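Local coordinates for 16.4 kDa salivary peptide (Culex quinquefasciatus, PDB 7KC8), which is of unknown function but adopts a beta-trefoil fold and may bind sugars, as a salivary protein of the mosquito, at residues V108-G111 / S112-V116. Residues are numbered along the deposited sequence; the frame is centred on the assembly and turned at random.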
loop_
_atom_site.group_PDB
_atom_site.type_symbol
_atom_site.label_atom_id
_atom_site.label_comp_id
_atom_site.label_asym_id
_atom_site.label_seq_id
_atom_site.Cartn_x
_atom_site.Cartn_y
_atom_site.Cartn_z
ATOM N N VAL A 108 -7.482 -0.560 -0.649
ATOM C CA VAL A 108 -8.494 0.419 -0.223
ATOM C C VAL A 108 -8.295 0.727 1.262
ATOM O O VAL A 108 -7.687 -0.056 1.950
ATOM C CB VAL A 108 -9.835 -0.282 -0.477
ATOM C CG1 VAL A 108 -10.657 -0.533 0.764
ATOM C CG2 VAL A 108 -10.618 0.280 -1.637
ATOM N N ILE A 109 -8.726 1.906 1.685
ATOM C CA ILE A 109 -8.811 2.226 3.132
ATOM C C ILE A 109 -10.305 2.210 3.453
ATOM O O ILE A 109 -11.035 2.918 2.824
ATOM C CB ILE A 109 -8.102 3.531 3.498
ATOM C CG1 ILE A 109 -6.609 3.442 3.223
ATOM C CG2 ILE A 109 -8.379 3.877 4.941
ATOM C CD1 ILE A 109 -5.847 4.621 3.696
ATOM N N SER A 110 -10.718 1.402 4.412
ATOM C CA SER A 110 -12.130 1.214 4.715
ATOM C C SER A 110 -12.696 2.391 5.504
ATOM O O SER A 110 -11.972 3.274 5.976
ATOM C CB SER A 110 -12.350 -0.069 5.512
ATOM O OG SER A 110 -12.229 0.197 6.901
ATOM N N GLY A 111 -14.023 2.386 5.644
ATOM C CA GLY A 111 -14.694 3.411 6.427
ATOM C C GLY A 111 -14.235 3.459 7.872
ATOM O O GLY A 111 -14.197 4.534 8.476
ATOM N N SER A 112 -13.856 2.310 8.436
ATOM C CA SER A 112 -13.314 2.231 9.787
ATOM C C SER A 112 -11.776 2.318 9.833
ATOM O O SER A 112 -11.174 1.905 10.836
ATOM C CB SER A 112 -13.782 0.938 10.455
ATOM O OG SER A 112 -13.352 -0.194 9.709
ATOM N N ASP A 113 -11.135 2.815 8.769
ATOM C CA ASP A 113 -9.696 3.067 8.669
ATOM C C ASP A 113 -8.843 1.808 8.491
ATOM O O ASP A 113 -7.617 1.896 8.577
ATOM C CB ASP A 113 -9.167 3.852 9.877
ATOM C CG ASP A 113 -9.930 5.136 10.123
ATOM O OD1 ASP A 113 -10.379 5.777 9.152
ATOM O OD2 ASP A 113 -10.066 5.518 11.300
ATOM N N HIS A 114 -9.447 0.643 8.263
ATOM C CA HIS A 114 -8.680 -0.555 7.949
ATOM C C HIS A 114 -8.044 -0.445 6.566
ATOM O O HIS A 114 -8.642 0.106 5.634
ATOM C CB HIS A 114 -9.582 -1.789 7.988
ATOM C CG HIS A 114 -10.000 -2.193 9.368
ATOM N ND1 HIS A 114 -11.065 -1.612 10.024
ATOM C CD2 HIS A 114 -9.496 -3.125 10.214
ATOM C CE1 HIS A 114 -11.194 -2.161 11.218
ATOM N NE2 HIS A 114 -10.254 -3.079 11.358
ATOM N N VAL A 115 -6.833 -0.986 6.432
ATOM C CA VAL A 115 -6.122 -1.043 5.156
ATOM C C VAL A 115 -6.204 -2.483 4.678
ATOM O O VAL A 115 -5.592 -3.378 5.261
ATOM C CB VAL A 115 -4.667 -0.567 5.277
ATOM C CG1 VAL A 115 -3.965 -0.581 3.905
ATOM C CG2 VAL A 115 -4.616 0.838 5.850
ATOM N N VAL A 116 -6.976 -2.707 3.620
ATOM C CA VAL A 116 -7.379 -4.034 3.196
ATOM C C VAL A 116 -7.456 -4.055 1.677
ATOM O O VAL A 116 -7.530 -3.017 1.017
ATOM C CB VAL A 116 -8.754 -4.448 3.784
ATOM C CG1 VAL A 116 -8.767 -4.396 5.310
ATOM C CG2 VAL A 116 -9.871 -3.559 3.216
HETATM O O HOH W 1 -11.615 6.171 6.823
#
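A 3:5 beta hairpin, with a type I turn and G1 bulge, joins strand 105-109 to strand 115-118, and Ser-110 works at its turn with Ser-112, Asp-113 and His-114. Residues 110 to 113 form the type I turn, in which Asp-113 N donates to Ser-110 O at 3.0 Å, from well above the carbonyl plane. Asp-113 sits at the bulge in the left-handed region (phi 75°), which Asp and Asn tolerate better than most residues other than glycine. A straighter bond follows, Ser-110 N to His-114 O at 2.7 Å, lying in the carbonyl plane. Serine suits position 110 because its short hydroxyl folds back over the turn: with OG set between the backbone N and the carbonyl carbon (chi1 88°), it accepts from His-114 N at 3.1 Å and shares a hydrogen bond with Ser-112 OG. That second hydroxyl in turn pairs with His-114 ND1 at 2.7 Å, which should limit rotation of the imidazole, whose edge faces Ser-110 OG. A water bridges Ser-110 O and Asp-113 OD1. Further along, Val-108 and Val-116 form an antiparallel hydrogen-bonded pair, and Val-108 CG1 meets Val-116 CG2 at 4.0 Å. Beta-branched Ile-109 and Val-115 form the non-hydrogen-bonded pair; on the opposite face, Ile-109 CG1 lies 4.2 Å from Val-115 CG2. Both Val-108 and Ile-109 touch Phe-12. This 3:5 hairpin with a G1 bulge is one of the two-stranded hairpins building a beta-trefoil.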